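Local coordinates for protein dioxygenase (Pseudomonas brassicacearum, PDB 5V2D) that probably cleaves the central double bond of lignin-derived stilbenes with molecular oxygen, using a bound iron ion, at residues L252-V257 with G300-T305; D274-F279 with G296-F301. One frame throughout, in Å; residues are numbered along the deposited sequence.

Overall arrangement
Both contacts belong to the wall of a seven-bladed beta-propeller of the carotenoid cleavage oxygenase family, and their centres lie 8 Å apart. Contact 2 pairs two neighbouring strands of one sheet, 276-283 and 292-298; contact 1 lies where the chain leaves that sheet and runs inward to the iron through H304. G300 and F301 serve in both. Two glutamines connect them: Q302 CG of contact 1 packs 3.4 Å from Q277 OE1 of contact 2 and 3.7 Å from F279 CZ. The backbones meet as well, with L252 N 2.8 Å from L278 O in a probable hydrogen bond. The example illustrates how a metal ligand can follow directly, along the chain, from a packed sheet edge.

Contact 1: L252-V257 with G300-T305; sequences LIPLTV and GFQGHT. With FE (Fe (III) ion), chain E.
The segment that delivers the iron ligand H304 packs against the segment around I253, and the meeting point is the side chain of Q302. Its chain bends at chi2 (97°), which turns the amide toward the backbone of L252 and I253. NE2 donates to L252 O at 3.0 Å with an N-H...O angle of 155°. The acceptor lies close to the amide plane of Q302, yet the donor stands above the carbonyl plane of L252, well off its lone pairs. OE1 lies against aliphatic carbon, 3.3 Å from I253 CA, and has no polar partner although it is buried. The I253 chain passes that of Q302 head to tail and runs alongside that of F301: with I253 CG2 anti to the backbone N, that methyl meets F301 CB at 3.9 Å. The ring of P254, at the centre of an inverse gamma turn, sets CG 3.5 Å from G300 O, another buried oxygen without a partner. Two residues after Q302, H304 NE2 binds the iron at 2.1 Å, and water 1 sits on the metal at the same distance. E372 is hydrogen-bonded to ND1 of this histidine, a second-shell carboxylate that, with the iron bond at NE2, probably helps set the rotation of the ring. H188, H239 and H495 complete the four-histidine iron centre characteristic of carotenoid cleavage oxygenases.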
loop_
_atom_site.group_PDB
_atom_site.type_symbol
_atom_site.label_atom_id
_atom_site.label_comp_id
_atom_site.label_asym_id
_atom_site.label_seq_id
_atom_site.Cartn_x
_atom_site.Cartn_y
_atom_site.Cartn_z
ATOM N N LEU A 252 -15.227 1.283 4.864
ATOM C CA LEU A 252 -15.735 1.569 3.529
ATOM C C LEU A 252 -15.539 3.042 3.228
ATOM O O LEU A 252 -16.179 3.913 3.830
ATOM C CB LEU A 252 -17.250 1.252 3.404
ATOM C CG LEU A 252 -17.507 -0.203 3.068
ATOM C CD1 LEU A 252 -17.104 -1.041 4.257
ATOM C CD2 LEU A 252 -18.939 -0.434 2.729
ATOM N N ILE A 253 -14.639 3.306 2.314
ATOM C CA ILE A 253 -14.323 4.644 1.843
ATOM C C ILE A 253 -15.485 5.105 0.920
ATOM O O ILE A 253 -16.021 4.270 0.166
ATOM C CB ILE A 253 -13.012 4.584 1.060
ATOM C CG1 ILE A 253 -11.859 4.175 1.999
ATOM C CG2 ILE A 253 -12.683 5.920 0.403
ATOM C CD1 ILE A 253 -10.608 3.688 1.249
ATOM N N PRO A 254 -15.888 6.395 0.989
ATOM C CA PRO A 254 -17.007 6.846 0.148
ATOM C C PRO A 254 -16.701 6.983 -1.354
ATOM O O PRO A 254 -17.068 7.996 -1.978
ATOM C CB PRO A 254 -17.371 8.261 0.707
ATOM C CG PRO A 254 -16.605 8.437 1.922
ATOM C CD PRO A 254 -15.489 7.404 1.978
ATOM N N LEU A 255 -16.080 5.970 -1.923
ATOM C CA LEU A 255 -15.807 5.837 -3.328
ATOM C C LEU A 255 -16.682 4.672 -3.790
ATOM O O LEU A 255 -16.382 3.502 -3.413
ATOM C CB LEU A 255 -14.351 5.443 -3.538
ATOM C CG LEU A 255 -13.350 6.552 -3.438
ATOM C CD1 LEU A 255 -11.936 6.018 -3.434
ATOM C CD2 LEU A 255 -13.516 7.577 -4.569
ATOM N N THR A 256 -17.712 4.939 -4.608
ATOM C CA THR A 256 -18.687 3.904 -4.996
ATOM C C THR A 256 -18.549 3.453 -6.411
ATOM O O THR A 256 -18.012 4.167 -7.254
ATOM C CB THR A 256 -20.160 4.373 -4.770
ATOM O OG1 THR A 256 -20.389 5.620 -5.433
ATOM C CG2 THR A 256 -20.367 4.603 -3.315
ATOM N N VAL A 257 -19.060 2.266 -6.684
ATOM C CA VAL A 257 -18.890 1.659 -7.990
ATOM C C VAL A 257 -20.204 1.697 -8.749
ATOM O O VAL A 257 -21.227 1.430 -8.190
ATOM C CB VAL A 257 -18.501 0.210 -7.835
ATOM C CG1 VAL A 257 -18.213 -0.450 -9.175
ATOM C CG2 VAL A 257 -17.279 0.102 -6.968
ATOM N N GLY A 300 -14.971 12.655 4.117
ATOM C CA GLY A 300 -13.716 12.292 4.693
ATOM C C GLY A 300 -13.342 10.903 4.196
ATOM O O GLY A 300 -14.208 10.161 3.782
ATOM N N PHE A 301 -12.081 10.550 4.285
ATOM C CA PHE A 301 -11.710 9.209 3.908
ATOM C C PHE A 301 -10.585 8.590 4.753
ATOM O O PHE A 301 -9.622 9.219 5.247
ATOM C CB PHE A 301 -11.524 9.007 2.403
ATOM C CG PHE A 301 -10.153 9.277 1.941
ATOM C CD1 PHE A 301 -9.772 10.514 1.581
ATOM C CD2 PHE A 301 -9.233 8.227 1.998
ATOM C CE1 PHE A 301 -8.451 10.749 1.184
ATOM C CE2 PHE A 301 -7.954 8.437 1.698
ATOM C CZ PHE A 301 -7.528 9.708 1.265
ATOM N N GLN A 302 -10.818 7.323 4.954
ATOM C CA GLN A 302 -10.009 6.495 5.847
ATOM C C GLN A 302 -8.684 6.161 5.139
ATOM O O GLN A 302 -8.707 5.563 4.031
ATOM C CB GLN A 302 -10.737 5.201 6.148
ATOM C CG GLN A 302 -12.130 5.394 6.777
ATOM C CD GLN A 302 -13.272 5.321 5.774
ATOM O OE1 GLN A 302 -13.197 5.935 4.710
ATOM N NE2 GLN A 302 -14.329 4.614 6.125
ATOM N N GLY A 303 -7.572 6.515 5.735
ATOM C CA GLY A 303 -6.217 6.096 5.213
ATOM C C GLY A 303 -5.830 4.691 5.670
ATOM O O GLY A 303 -6.662 3.919 6.152
ATOM N N HIS A 304 -4.544 4.379 5.533
ATOM C CA HIS A 304 -4.013 3.075 5.921
ATOM C C HIS A 304 -4.037 2.861 7.429
ATOM O O HIS A 304 -3.760 3.762 8.197
ATOM C CB HIS A 304 -2.560 2.976 5.439
ATOM C CG HIS A 304 -2.482 2.810 3.979
ATOM N ND1 HIS A 304 -2.056 3.802 3.130
ATOM C CD2 HIS A 304 -2.684 1.715 3.223
ATOM C CE1 HIS A 304 -2.103 3.327 1.889
ATOM N NE2 HIS A 304 -2.486 2.071 1.930
ATOM N N THR A 305 -4.294 1.638 7.830
ATOM C CA THR A 305 -4.227 1.253 9.226
ATOM C C THR A 305 -2.830 1.297 9.787
ATOM O O THR A 305 -1.932 0.593 9.299
ATOM C CB THR A 305 -4.792 -0.169 9.360
ATOM O OG1 THR A 305 -6.114 -0.189 8.829
ATOM C CG2 THR A 305 -4.827 -0.654 10.806
HETATM FE FE FE E . -2.329 0.627 0.429
HETATM O O HOH W 1 -1.936 1.824 -1.205
#

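Contact 2: D274-F279 with G296-F301; sequences DLPQLF and GPMDGF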
loop_
_atom_site.group_PDB
_atom_site.type_symbol
_atom_site.label_atom_id
_atom_site.label_comp_id
_atom_site.label_asym_id
_atom_site.label_seq_id
_atom_site.Cartn_x
_atom_site.Cartn_y
_atom_site.Cartn_z
ATOM N N ASP A 274 -21.376 13.243 0.252
ATOM C CA ASP A 274 -22.480 13.309 1.213
ATOM C C ASP A 274 -22.803 11.901 1.712
ATOM O O ASP A 274 -23.924 11.585 2.023
ATOM C CB ASP A 274 -23.712 13.911 0.487
ATOM C CG ASP A 274 -24.078 13.147 -0.771
ATOM O OD1 ASP A 274 -23.265 12.266 -1.302
ATOM O OD2 ASP A 274 -25.199 13.433 -1.239
ATOM N N LEU A 275 -21.809 11.031 1.746
ATOM C CA LEU A 275 -21.958 9.634 2.184
ATOM C C LEU A 275 -21.066 9.455 3.409
ATOM O O LEU A 275 -19.866 9.675 3.330
ATOM C CB LEU A 275 -21.399 8.693 1.157
ATOM C CG LEU A 275 -22.140 7.542 0.569
ATOM C CD1 LEU A 275 -21.095 6.540 0.075
ATOM C CD2 LEU A 275 -23.217 6.922 1.422
ATOM N N PRO A 276 -21.638 9.062 4.524
ATOM C CA PRO A 276 -20.794 8.822 5.703
ATOM C C PRO A 276 -19.691 7.748 5.449
ATOM O O PRO A 276 -19.901 6.763 4.752
ATOM C CB PRO A 276 -21.795 8.361 6.748
ATOM C CG PRO A 276 -23.135 8.916 6.329
ATOM C CD PRO A 276 -23.092 8.940 4.824
ATOM N N GLN A 277 -18.528 8.000 6.008
ATOM C CA GLN A 277 -17.535 6.951 6.220
ATOM C C GLN A 277 -18.283 5.853 6.952
ATOM O O GLN A 277 -19.047 6.123 7.882
ATOM C CB GLN A 277 -16.360 7.502 7.024
ATOM C CG GLN A 277 -15.446 8.409 6.212
ATOM C CD GLN A 277 -14.424 9.083 7.084
ATOM O OE1 GLN A 277 -13.324 8.588 7.251
ATOM N NE2 GLN A 277 -14.803 10.167 7.710
ATOM N N LEU A 278 -18.136 4.629 6.512
ATOM C CA LEU A 278 -18.861 3.516 7.140
ATOM C C LEU A 278 -17.820 2.465 7.605
ATOM O O LEU A 278 -16.784 2.279 6.969
ATOM C CB LEU A 278 -19.796 2.992 6.103
ATOM C CG LEU A 278 -20.994 2.212 6.459
ATOM C CD1 LEU A 278 -21.914 2.888 7.460
ATOM C CD2 LEU A 278 -21.782 1.845 5.203
ATOM N N PHE A 279 -18.103 1.784 8.712
ATOM C CA PHE A 279 -17.242 0.728 9.240
ATOM C C PHE A 279 -18.091 -0.481 9.604
ATOM O O PHE A 279 -19.083 -0.331 10.377
ATOM C CB PHE A 279 -16.535 1.224 10.492
ATOM C CG PHE A 279 -15.693 2.450 10.259
ATOM C CD1 PHE A 279 -16.246 3.733 10.313
ATOM C CD2 PHE A 279 -14.345 2.313 9.941
ATOM C CE1 PHE A 279 -15.497 4.847 10.113
ATOM C CE2 PHE A 279 -13.559 3.433 9.752
ATOM C CZ PHE A 279 -14.110 4.698 9.851
ATOM N N GLY A 296 -19.175 7.360 10.394
ATOM C CA GLY A 296 -18.342 8.506 10.672
ATOM C C GLY A 296 -18.765 9.680 9.782
ATOM O O GLY A 296 -19.738 9.604 9.066
ATOM N N PRO A 297 -18.049 10.786 9.856
ATOM C CA PRO A 297 -18.341 11.950 9.057
ATOM C C PRO A 297 -18.367 11.758 7.560
ATOM O O PRO A 297 -17.662 10.902 6.972
ATOM C CB PRO A 297 -17.178 12.911 9.395
ATOM C CG PRO A 297 -16.739 12.502 10.772
ATOM C CD PRO A 297 -16.935 11.025 10.798
ATOM N N MET A 298 -19.128 12.638 6.918
ATOM C CA MET A 298 -19.155 12.701 5.476
ATOM C C MET A 298 -17.967 13.473 4.973
ATOM O O MET A 298 -17.323 14.209 5.707
ATOM C CB MET A 298 -20.423 13.391 4.982
ATOM C CG MET A 298 -21.696 12.701 5.452
ATOM S SD MET A 298 -23.211 13.545 4.875
ATOM C CE MET A 298 -22.826 15.311 4.962
ATOM N N ASP A 299 -17.677 13.255 3.696
ATOM C CA ASP A 299 -16.627 13.979 2.974
ATOM C C ASP A 299 -15.239 13.861 3.630
ATOM O O ASP A 299 -14.454 14.813 3.695
ATOM C CB ASP A 299 -17.010 15.456 2.739
ATOM C CG ASP A 299 -16.323 16.048 1.532
ATOM O OD1 ASP A 299 -15.847 15.307 0.600
ATOM O OD2 ASP A 299 -16.231 17.285 1.527
ATOM N N GLY A 300 -14.971 12.655 4.117
ATOM C CA GLY A 300 -13.716 12.292 4.693
ATOM C C GLY A 300 -13.342 10.903 4.196
ATOM O O GLY A 300 -14.208 10.161 3.782
ATOM N N PHE A 301 -12.081 10.550 4.285
ATOM C CA PHE A 301 -11.710 9.209 3.908
ATOM C C PHE A 301 -10.585 8.590 4.753
ATOM O O PHE A 301 -9.622 9.219 5.247
ATOM C CB PHE A 301 -11.524 9.007 2.403
ATOM C CG PHE A 301 -10.153 9.277 1.941
ATOM C CD1 PHE A 301 -9.772 10.514 1.581
ATOM C CD2 PHE A 301 -9.233 8.227 1.998
ATOM C CE1 PHE A 301 -8.451 10.749 1.184
ATOM C CE2 PHE A 301 -7.954 8.437 1.698
ATOM C CZ PHE A 301 -7.528 9.708 1.265
HETATM O O HOH W 2 -18.631 11.430 1.866
#
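Q277 reaches across to P297 and G300, its side chain lying over the backbone where the strand 292-298 gives way to a turn. CG is held beside the backbone N and the chain is extended beyond it (chi2 172°), which carries the amide to P297 O. NE2 donates to that oxygen at 3.0 Å, with P297 O exactly in the amide plane of the glutamine. The backbone N of the same Q277 also donates to P297 O, at 3.2 Å and nearly straight (174°). The two donors come from opposite faces of the carbonyl plane, and one residue thus grips a single oxygen twice. The methylene CG passes 3.2 Å from G300 O, a buried oxygen with no partner in the model. One step along the pairing, G296 N gives a short bond of 2.8 Å to Q277 O.

The P276 ring and the M298 chain run alongside one another, with P276 CD 4.1 Å from M298 CG; the sulfur then rests against the D274 carbonyl, SD to O 3.5 Å. Water 2 links the two segments just beyond the paired residues, donating to L275 O and accepting from D299 N. The carboxylate of D299 turns to W271, which donates to OD1. At the other end, the ring of F279 meets G296 N at its edge and also packs on W350 and F352. Strand pairing here therefore involves more than routine backbone bonds: the Q277 amide adds a second bond to P297 O beside the backbone one, and a water joins L275 O to D299 N.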